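Local structure of bifunctional GH43-CE protein (Bacteroides eggerthii, 6MLY) at residues 39-44 and 57-62; 99-104 and 143-148; 117-122 and 139-144. The protein probably acts as a xylan 1,4-beta-xylosidase of glycoside hydrolase family 43, with a carbohydrate esterase module joined to it in the same chain. One frame throughout, in Å; residues are numbered along the deposited sequence.

Interaction 1 (39-44 and 57-62)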
loop_
_atom_site.group_PDB
_atom_site.type_symbol
_atom_site.label_atom_id
_atom_site.label_comp_id
_atom_site.label_asym_id
_atom_site.label_seq_id
_atom_site.Cartn_x
_atom_site.Cartn_y
_atom_site.Cartn_z
ATOM N N GLY A 39 16.035 -24.781 27.895
ATOM C CA GLY A 39 16.292 -26.091 27.366
ATOM C C GLY A 39 16.505 -26.020 25.872
ATOM O O GLY A 39 17.456 -25.384 25.418
ATOM N N ASP A 40 15.584 -26.652 25.131
ATOM C CA ASP A 40 15.589 -26.750 23.670
ATOM C C ASP A 40 14.632 -25.711 23.066
ATOM O O ASP A 40 14.615 -25.524 21.842
ATOM C CB ASP A 40 15.214 -28.169 23.225
ATOM C CG ASP A 40 16.302 -29.207 23.472
ATOM O OD1 ASP A 40 16.053 -30.163 24.252
ATOM O OD2 ASP A 40 17.397 -29.059 22.883
ATOM N N THR A 41 13.849 -25.040 23.922
ATOM C CA THR A 41 12.832 -24.070 23.507
ATOM C C THR A 41 13.393 -22.646 23.573
ATOM O O THR A 41 14.283 -22.365 24.363
ATOM C CB THR A 41 11.600 -24.153 24.412
ATOM O OG1 THR A 41 11.241 -25.526 24.550
ATOM C CG2 THR A 41 10.427 -23.356 23.889
ATOM N N TYR A 42 12.853 -21.760 22.732
ATOM C CA TYR A 42 13.098 -20.322 22.806
ATOM C C TYR A 42 11.760 -19.612 23.026
ATOM O O TYR A 42 10.732 -20.062 22.539
ATOM C CB TYR A 42 13.777 -19.812 21.533
ATOM C CG TYR A 42 15.154 -20.366 21.270
ATOM C CD1 TYR A 42 15.331 -21.486 20.474
ATOM C CD2 TYR A 42 16.286 -19.764 21.802
ATOM C CE1 TYR A 42 16.593 -22.000 20.220
ATOM C CE2 TYR A 42 17.555 -20.266 21.558
ATOM C CZ TYR A 42 17.710 -21.392 20.769
ATOM O OH TYR A 42 18.950 -21.898 20.510
ATOM N N TYR A 43 11.783 -18.508 23.776
ATOM C CA TYR A 43 10.591 -17.720 24.031
ATOM C C TYR A 43 10.915 -16.238 23.864
ATOM O O TYR A 43 12.054 -15.822 24.023
ATOM C CB TYR A 43 10.038 -17.992 25.430
ATOM C CG TYR A 43 9.310 -19.303 25.566
ATOM C CD1 TYR A 43 8.095 -19.508 24.931
ATOM C CD2 TYR A 43 9.824 -20.331 26.341
ATOM C CE1 TYR A 43 7.411 -20.706 25.056
ATOM C CE2 TYR A 43 9.154 -21.535 26.477
ATOM C CZ TYR A 43 7.944 -21.724 25.829
ATOM O OH TYR A 43 7.280 -22.908 25.955
ATOM N N MET A 44 9.878 -15.457 23.559
ATOM C CA MET A 44 10.037 -14.064 23.192
ATOM C C MET A 44 8.708 -13.324 23.394
ATOM O O MET A 44 7.700 -13.676 22.782
ATOM C CB MET A 44 10.480 -13.948 21.729
ATOM C CG MET A 44 10.344 -12.553 21.154
ATOM S SD MET A 44 9.962 -12.580 19.392
ATOM C CE MET A 44 8.600 -11.419 19.361
ATOM N N ILE A 57 3.421 -13.409 23.353
ATOM C CA ILE A 57 4.542 -14.315 23.571
ATOM C C ILE A 57 4.630 -15.245 22.358
ATOM O O ILE A 57 3.615 -15.770 21.915
ATOM C CB ILE A 57 4.392 -15.111 24.886
ATOM C CG1 ILE A 57 4.126 -14.200 26.089
ATOM C CG2 ILE A 57 5.603 -16.008 25.119
ATOM C CD1 ILE A 57 2.714 -14.269 26.615
ATOM N N MET A 58 5.855 -15.434 21.855
ATOM C CA MET A 58 6.145 -16.272 20.700
ATOM C C MET A 58 7.123 -17.378 21.104
ATOM O O MET A 58 8.066 -17.124 21.836
ATOM C CB MET A 58 6.781 -15.452 19.575
ATOM C CG MET A 58 5.863 -14.402 18.998
ATOM S SD MET A 58 6.532 -13.671 17.486
ATOM C CE MET A 58 5.384 -12.314 17.264
ATOM N N LYS A 59 6.894 -18.585 20.581
ATOM C CA LYS A 59 7.733 -19.753 20.828
ATOM C C LYS A 59 8.513 -20.088 19.551
ATOM O O LYS A 59 8.010 -19.886 18.451
ATOM C CB LYS A 59 6.852 -20.926 21.271
ATOM C CG LYS A 59 7.522 -22.294 21.299
ATOM C CD LYS A 59 6.560 -23.425 21.601
ATOM C CE LYS A 59 7.260 -24.738 21.889
ATOM N NZ LYS A 59 6.533 -25.543 22.901
ATOM N N SER A 60 9.737 -20.604 19.719
ATOM C CA SER A 60 10.533 -21.172 18.622
ATOM C C SER A 60 11.400 -22.318 19.155
ATOM O O SER A 60 11.578 -22.451 20.353
ATOM C CB SER A 60 11.375 -20.122 17.941
ATOM O OG SER A 60 12.019 -20.651 16.787
ATOM N N ASN A 61 11.902 -23.150 18.238
ATOM C CA ASN A 61 12.769 -24.280 18.565
ATOM C C ASN A 61 14.135 -24.132 17.874
ATOM O O ASN A 61 15.073 -24.861 18.214
ATOM C CB ASN A 61 12.097 -25.609 18.200
ATOM C CG ASN A 61 11.219 -26.154 19.307
ATOM O OD1 ASN A 61 11.703 -26.456 20.401
ATOM N ND2 ASN A 61 9.933 -26.303 19.030
ATOM N N ASP A 62 14.246 -23.190 16.924
ATOM C CA ASP A 62 15.415 -23.091 16.044
ATOM C C ASP A 62 15.915 -21.640 15.905
ATOM O O ASP A 62 16.893 -21.411 15.198
ATOM C CB ASP A 62 15.103 -23.710 14.674
ATOM C CG ASP A 62 13.845 -23.193 13.981
ATOM O OD1 ASP A 62 13.332 -22.129 14.385
ATOM O OD2 ASP A 62 13.388 -23.859 13.028
#
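Tyr42 and Ser60 face each other as an antiparallel hydrogen-bonded pair: Tyr42 N reaches Ser60 O at 2.8 Å, and Ser60 N returns to Tyr42 O at 3.0 Å. The pattern recurs at Met44 and Met58, though less evenly. Met58 N donates to Met44 O over 2.7 Å, whereas the bond from Met44 N to Met58 O is weak, bent to 123° at the hydrogen. Between them Tyr43 and Lys59 form a non-hydrogen-bonded pair, where the CA-H of each residue turns to a carbonyl of the partner strand.

The apolar contacts divide by face. Met44 and Met58 run side by side with Met44 CE 3.6 Å from Met58 SD, flexible thioethers suiting a buried face that also carries Tyr42 and Ser60. The Tyr42 ring there brings its edge to Asn61 O. On the other face, Tyr43 CE1 lies 3.8 Å from Lys59 CB. With CG anti to its carbonyl carbon (chi1 -76°), the Tyr43 ring leans toward the lysine and runs alongside its chain.

The polar ends of both converge on Glu128 OE1, by a salt bridge from Lys59 NZ and a hydrogen bond from Tyr43 OH. A leucine in place of Tyr43 would probably leave Glu128 without its hydroxyl partner and Lys59 CB with less cover on that side.

Strands 41-45 and 56-60 are the two middle strands of a four-stranded antiparallel sheet, consistent with one blade of the family 43 beta-propeller. Strand 34-38 borders them through Tyr43 and Leu36, and strand 66-71 through Lys59 and Lys67.

Interaction 2 (99-104 and 143-148)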
loop_
_atom_site.group_PDB
_atom_site.type_symbol
_atom_site.label_atom_id
_atom_site.label_comp_id
_atom_site.label_asym_id
_atom_site.label_seq_id
_atom_site.Cartn_x
_atom_site.Cartn_y
_atom_site.Cartn_z
ATOM N N CYS A 99 9.742 -7.232 29.489
ATOM C CA CYS A 99 10.884 -7.955 30.014
ATOM C C CYS A 99 10.442 -9.395 30.292
ATOM O O CYS A 99 9.498 -9.604 31.056
ATOM C CB CYS A 99 11.389 -7.275 31.281
ATOM S SG CYS A 99 13.000 -7.877 31.847
ATOM N N LEU A 100 11.097 -10.368 29.643
ATOM C CA LEU A 100 10.751 -11.791 29.783
ATOM C C LEU A 100 11.916 -12.546 30.440
ATOM O O LEU A 100 13.035 -12.521 29.926
ATOM C CB LEU A 100 10.426 -12.367 28.401
ATOM C CG LEU A 100 10.178 -13.876 28.353
ATOM C CD1 LEU A 100 8.990 -14.268 29.217
ATOM C CD2 LEU A 100 9.978 -14.347 26.920
ATOM N N ARG A 101 11.620 -13.232 31.554
ATOM C CA ARG A 101 12.614 -14.002 32.338
ATOM C C ARG A 101 12.040 -15.369 32.725
ATOM O O ARG A 101 10.821 -15.563 32.716
ATOM C CB ARG A 101 13.006 -13.286 33.633
ATOM C CG ARG A 101 13.618 -11.910 33.437
ATOM C CD ARG A 101 14.930 -11.959 32.676
ATOM N NE ARG A 101 15.622 -10.667 32.778
ATOM C CZ ARG A 101 16.683 -10.263 31.967
ATOM N NH1 ARG A 101 17.186 -11.019 30.968
ATOM N NH2 ARG A 101 17.362 -9.226 32.373
ATOM N N TYR A 102 12.945 -16.291 33.075
ATOM C CA TYR A 102 12.619 -17.601 33.635
ATOM C C TYR A 102 13.567 -17.899 34.789
ATOM O O TYR A 102 14.771 -17.971 34.581
ATOM C CB TYR A 102 12.791 -18.712 32.602
ATOM C CG TYR A 102 12.676 -20.116 33.141
ATOM C CD1 TYR A 102 13.799 -20.853 33.489
ATOM C CD2 TYR A 102 11.439 -20.725 33.266
ATOM C CE1 TYR A 102 13.692 -22.155 33.953
ATOM C CE2 TYR A 102 11.313 -22.023 33.735
ATOM C CZ TYR A 102 12.444 -22.740 34.078
ATOM O OH TYR A 102 12.304 -24.017 34.527
ATOM N N HIS A 103 12.998 -18.102 35.980
ATOM C CA HIS A 103 13.764 -18.265 37.205
ATOM C C HIS A 103 13.125 -19.352 38.074
ATOM O O HIS A 103 11.951 -19.252 38.413
ATOM C CB HIS A 103 13.855 -16.929 37.948
ATOM C CG HIS A 103 14.635 -17.014 39.213
ATOM N ND1 HIS A 103 14.050 -17.361 40.417
ATOM C CD2 HIS A 103 15.947 -16.829 39.459
ATOM C CE1 HIS A 103 14.966 -17.360 41.355
ATOM N NE2 HIS A 103 16.137 -17.043 40.793
ATOM N N GLU A 104 13.916 -20.382 38.401
ATOM C CA GLU A 104 13.556 -21.457 39.339
ATOM C C GLU A 104 12.106 -21.905 39.123
ATOM O O GLU A 104 11.300 -21.944 40.060
ATOM C CB GLU A 104 13.847 -21.018 40.776
ATOM C CG GLU A 104 15.268 -21.342 41.203
ATOM C CD GLU A 104 15.600 -21.007 42.643
ATOM O OE1 GLU A 104 15.600 -19.804 42.968
ATOM O OE2 GLU A 104 15.847 -21.957 43.437
ATOM N N ASP A 143 11.434 1.270 29.752
ATOM C CA ASP A 143 12.284 0.231 29.164
ATOM C C ASP A 143 13.066 -0.470 30.275
ATOM O O ASP A 143 14.284 -0.638 30.176
ATOM C CB ASP A 143 13.265 0.806 28.141
ATOM C CG ASP A 143 12.624 1.721 27.118
ATOM O OD1 ASP A 143 11.517 2.225 27.395
ATOM O OD2 ASP A 143 13.243 1.923 26.060
ATOM N N HIS A 144 12.346 -0.850 31.334
ATOM C CA HIS A 144 12.928 -1.492 32.494
ATOM C C HIS A 144 13.340 -2.922 32.132
ATOM O O HIS A 144 12.677 -3.585 31.343
ATOM C CB HIS A 144 11.947 -1.459 33.676
ATOM C CG HIS A 144 10.701 -2.257 33.469
ATOM N ND1 HIS A 144 9.463 -1.665 33.295
ATOM C CD2 HIS A 144 10.491 -3.591 33.409
ATOM C CE1 HIS A 144 8.548 -2.602 33.138
ATOM N NE2 HIS A 144 9.152 -3.791 33.200
ATOM N N SER A 145 14.438 -3.381 32.735
ATOM C CA SER A 145 14.929 -4.744 32.585
ATOM C C SER A 145 15.217 -5.328 33.970
ATOM O O SER A 145 16.327 -5.218 34.455
ATOM C CB SER A 145 16.148 -4.775 31.695
ATOM O OG SER A 145 16.803 -6.034 31.761
ATOM N N PHE A 146 14.189 -5.923 34.590
ATOM C CA PHE A 146 14.303 -6.577 35.899
ATOM C C PHE A 146 15.139 -7.854 35.747
ATOM O O PHE A 146 15.225 -8.416 34.644
ATOM C CB PHE A 146 12.921 -6.849 36.502
ATOM C CG PHE A 146 12.167 -8.004 35.894
ATOM C CD1 PHE A 146 12.312 -9.289 36.393
ATOM C CD2 PHE A 146 11.300 -7.812 34.827
ATOM C CE1 PHE A 146 11.617 -10.353 35.836
ATOM C CE2 PHE A 146 10.606 -8.877 34.273
ATOM C CZ PHE A 146 10.763 -10.146 34.779
ATOM N N PHE A 147 15.741 -8.293 36.866
ATOM C CA PHE A 147 16.765 -9.336 36.883
ATOM C C PHE A 147 16.848 -9.980 38.271
ATOM O O PHE A 147 16.903 -9.275 39.281
ATOM C CB PHE A 147 18.121 -8.734 36.511
ATOM C CG PHE A 147 19.227 -9.739 36.306
ATOM C CD1 PHE A 147 20.013 -10.156 37.370
ATOM C CD2 PHE A 147 19.484 -10.264 35.049
ATOM C CE1 PHE A 147 21.031 -11.079 37.183
ATOM C CE2 PHE A 147 20.507 -11.181 34.861
ATOM C CZ PHE A 147 21.275 -11.591 35.928
ATOM N N PHE A 148 16.889 -11.320 38.298
ATOM C CA PHE A 148 17.127 -12.115 39.514
ATOM C C PHE A 148 18.627 -12.382 39.670
ATOM O O PHE A 148 19.222 -13.077 38.850
ATOM C CB PHE A 148 16.394 -13.456 39.444
ATOM C CG PHE A 148 14.914 -13.349 39.196
ATOM C CD1 PHE A 148 14.028 -13.218 40.252
ATOM C CD2 PHE A 148 14.409 -13.370 37.905
ATOM C CE1 PHE A 148 12.666 -13.114 40.024
ATOM C CE2 PHE A 148 13.046 -13.264 37.677
ATOM C CZ PHE A 148 12.177 -13.140 38.739
#
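Arg101 holds Phe146 O from the side of its guanidinium, NE at 3.0 Å and NH2 at 3.2 Å both donating to the one oxygen. The oxygen lies in the guanidinium plane, and the NE bond is fairly straight. The arginine's aliphatic part serves a second purpose, its CG resting 3.5 Å from Phe146 CE1. Phe147 turns the edge of its ring, at CD2, to one face of the guanidinium, the ring and guanidinium planes being 82° apart.

Cys99 SG approaches the Phe146 ring obliquely, 4.0 Å from its centroid, a sulfur-aromatic contact suited to a small, polarisable side chain. Phe146 reaches both Cys99 and Arg101 because its CG sits between backbone N and carbonyl carbon (chi1 75°). Farther along, the His103 and Phe148 rings make an offset stack, centroids 4.4 Å apart.

In the second shell, Leu204 O accepts from Arg101 NH2, while Leu204 N donates to Ser145 OG. Phe205 adds a cation-pi contact to Arg101, and Phe121 meets the Phe146 ring edge-to-face.

Strands 99-103 and 145-148 run nearly parallel (11°) but belong to separate antiparallel sheets, each as an outermost strand. Side chains rather than paired backbone bonds join them, as between neighbouring blades of the five-bladed beta-propeller of family 43.

Interaction 3 (117-122 and 139-144); sequences GKTYFY and PAYHDH
Thr119 sets its methyl CG2 obliquely against the imidazole of His144, 3.5 Å from CE1, while its hydroxyl OG1 takes hold of the loop backbone. The loop 139-144 links the last strand of one four-stranded sheet to the first strand of the next, consistent with the passage between two blades of the family 43 beta-propeller.

With OG1 anti to the carbonyl carbon (chi1 -60°) and CG2 anti to the backbone N, the two branches of the threonine serve different partners. OG1 donates to Pro139 O at 2.9 Å, in the carbonyl plane and on a lone pair, and accepts from Tyr141 N at 3.1 Å. One buried hydroxyl thus bridges two backbone groups of a loop outside any helix or strand. Threonine suits the place because it offers a hydroxyl and a methyl from one carbon.

Two residues before Thr119, Gly117 and its successor Lys118 form a G1 beta bulge; the positive phi of Gly117, 50°, favours glycine. Pro139, preceded by a cis peptide bond, passes close to Gly117 near the start of the loop. Ala140 fits here with only a methyl, its CB lying 4.0 Å from Lys118 O.

His144 is fixed at both nitrogens. ND1 donates to Tyr141 O at 3.0 Å, bracing the turn of the loop, and NE2 bonds to Ser110 OG on strand 106-113. That turn carries Asp143, predicted to modulate the pKa of Glu200, the predicted proton donor, and to orient both donor and substrate. Back at the threonine, the Tyr141 ring presents its edge to the hydroxyl, with CD2 3.5 Å from Thr119 OG1.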
loop_
_atom_site.group_PDB
_atom_site.type_symbol
_atom_site.label_atom_id
_atom_site.label_comp_id
_atom_site.label_asym_id
_atom_site.label_seq_id
_atom_site.Cartn_x
_atom_site.Cartn_y
_atom_site.Cartn_z
ATOM N N GLY A 117 0.174 5.122 32.974
ATOM C CA GLY A 117 1.381 5.433 33.736
ATOM C C GLY A 117 1.661 4.396 34.810
ATOM O O GLY A 117 2.033 4.755 35.933
ATOM N N LYS A 118 1.478 3.115 34.456
ATOM C CA LYS A 118 1.619 1.981 35.383
ATOM C C LYS A 118 2.577 0.932 34.800
ATOM O O LYS A 118 2.720 0.821 33.567
ATOM C CB LYS A 118 0.262 1.323 35.655
ATOM C CG LYS A 118 -0.578 1.968 36.748
ATOM C CD LYS A 118 -1.584 1.014 37.350
ATOM C CE LYS A 118 -2.392 1.624 38.474
ATOM N NZ LYS A 118 -2.566 0.665 39.591
ATOM N N THR A 119 3.207 0.166 35.709
ATOM C CA THR A 119 4.035 -1.006 35.396
ATOM C C THR A 119 3.300 -2.272 35.863
ATOM O O THR A 119 2.807 -2.318 36.994
ATOM C CB THR A 119 5.425 -0.877 36.032
ATOM O OG1 THR A 119 6.039 0.304 35.516
ATOM C CG2 THR A 119 6.324 -2.064 35.759
ATOM N N TYR A 120 3.239 -3.284 34.984
ATOM C CA TYR A 120 2.500 -4.538 35.221
ATOM C C TYR A 120 3.466 -5.731 35.229
ATOM O O TYR A 120 4.391 -5.789 34.428
ATOM C CB TYR A 120 1.422 -4.738 34.153
ATOM C CG TYR A 120 0.422 -3.613 34.045
ATOM C CD1 TYR A 120 0.690 -2.488 33.280
ATOM C CD2 TYR A 120 -0.796 -3.673 34.703
ATOM C CE1 TYR A 120 -0.223 -1.449 33.175
ATOM C CE2 TYR A 120 -1.721 -2.643 34.608
ATOM C CZ TYR A 120 -1.438 -1.527 33.837
ATOM O OH TYR A 120 -2.347 -0.510 33.737
ATOM N N PHE A 121 3.226 -6.680 36.142
ATOM C CA PHE A 121 4.012 -7.911 36.262
ATOM C C PHE A 121 3.076 -9.121 36.168
ATOM O O PHE A 121 2.031 -9.159 36.821
ATOM C CB PHE A 121 4.802 -7.938 37.576
ATOM C CG PHE A 121 6.198 -7.377 37.475
ATOM C CD1 PHE A 121 7.251 -8.168 37.044
ATOM C CD2 PHE A 121 6.455 -6.052 37.791
ATOM C CE1 PHE A 121 8.531 -7.648 36.941
ATOM C CE2 PHE A 121 7.737 -5.534 37.686
ATOM C CZ PHE A 121 8.772 -6.332 37.260
ATOM N N TYR A 122 3.490 -10.111 35.370
ATOM C CA TYR A 122 2.727 -11.327 35.111
ATOM C C TYR A 122 3.629 -12.546 35.365
ATOM O O TYR A 122 4.786 -12.549 34.938
ATOM C CB TYR A 122 2.216 -11.317 33.666
ATOM C CG TYR A 122 1.368 -10.136 33.261
ATOM C CD1 TYR A 122 1.934 -8.951 32.813
ATOM C CD2 TYR A 122 -0.015 -10.221 33.264
ATOM C CE1 TYR A 122 1.150 -7.880 32.404
ATOM C CE2 TYR A 122 -0.814 -9.164 32.856
ATOM C CZ TYR A 122 -0.232 -7.986 32.425
ATOM O OH TYR A 122 -1.032 -6.948 32.042
ATOM N N PRO A 139 5.406 4.460 39.217
ATOM C CA PRO A 139 5.066 4.925 37.877
ATOM C C PRO A 139 5.267 3.830 36.816
ATOM O O PRO A 139 5.325 2.642 37.140
ATOM C CB PRO A 139 6.026 6.101 37.623
ATOM C CG PRO A 139 7.226 5.774 38.478
ATOM C CD PRO A 139 6.639 5.096 39.697
ATOM N N ALA A 140 5.325 4.247 35.551
ATOM C CA ALA A 140 5.863 3.432 34.478
ATOM C C ALA A 140 7.387 3.596 34.464
ATOM O O ALA A 140 7.886 4.717 34.364
ATOM C CB ALA A 140 5.244 3.840 33.161
ATOM N N TYR A 141 8.116 2.482 34.593
ATOM C CA TYR A 141 9.569 2.497 34.479
ATOM C C TYR A 141 9.937 2.248 33.008
ATOM O O TYR A 141 9.591 1.219 32.429
ATOM C CB TYR A 141 10.186 1.497 35.460
ATOM C CG TYR A 141 9.927 1.802 36.917
ATOM C CD1 TYR A 141 10.869 2.455 37.700
ATOM C CD2 TYR A 141 8.738 1.423 37.523
ATOM C CE1 TYR A 141 10.637 2.730 39.041
ATOM C CE2 TYR A 141 8.491 1.687 38.863
ATOM C CZ TYR A 141 9.442 2.344 39.623
ATOM O OH TYR A 141 9.178 2.608 40.935
ATOM N N HIS A 142 10.635 3.220 32.414
ATOM C CA HIS A 142 10.841 3.298 30.970
ATOM C C HIS A 142 11.883 2.257 30.540
ATOM O O HIS A 142 13.050 2.353 30.913
ATOM C CB HIS A 142 11.217 4.742 30.583
ATOM C CG HIS A 142 11.258 5.019 29.118
ATOM N ND1 HIS A 142 10.116 5.251 28.373
ATOM C CD2 HIS A 142 12.298 5.144 28.263
ATOM C CE1 HIS A 142 10.450 5.488 27.118
ATOM N NE2 HIS A 142 11.785 5.429 27.023
ATOM N N ASP A 143 11.434 1.270 29.752
ATOM C CA ASP A 143 12.284 0.231 29.164
ATOM C C ASP A 143 13.066 -0.470 30.275
ATOM O O ASP A 143 14.284 -0.638 30.176
ATOM C CB ASP A 143 13.265 0.806 28.141
ATOM C CG ASP A 143 12.624 1.721 27.118
ATOM O OD1 ASP A 143 11.517 2.225 27.395
ATOM O OD2 ASP A 143 13.243 1.923 26.060
ATOM N N HIS A 144 12.346 -0.850 31.334
ATOM C CA HIS A 144 12.928 -1.492 32.494
ATOM C C HIS A 144 13.340 -2.922 32.132
ATOM O O HIS A 144 12.677 -3.585 31.343
ATOM C CB HIS A 144 11.947 -1.459 33.676
ATOM C CG HIS A 144 10.701 -2.257 33.469
ATOM N ND1 HIS A 144 9.463 -1.665 33.295
ATOM C CD2 HIS A 144 10.491 -3.591 33.409
ATOM C CE1 HIS A 144 8.548 -2.602 33.138
ATOM N NE2 HIS A 144 9.152 -3.791 33.200
#

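All three contacts lie within the family 43 region and are partly buried. Interaction 1 has the most buried residues, six of eleven touching; it is internal to one antiparallel sheet and depends mainly on paired backbone bonds. Interaction 2, with four of eight buried and none fully exposed, joins two sheets through a guanidinium, a sulfur and aromatic rings. Interaction 3 lies nearest the surface, two of seven buried, and there a hydroxyl ties a strand to an irregular loop. Interactions 2 and 3 share Asp143 and His144 and touch where Phe146 CD2 lies 3.5 Å from Phe121 CE1. Interactions 1 and 2 meet through Leu100, whose CD2 packs on the backbone at Tyr43 and Met44.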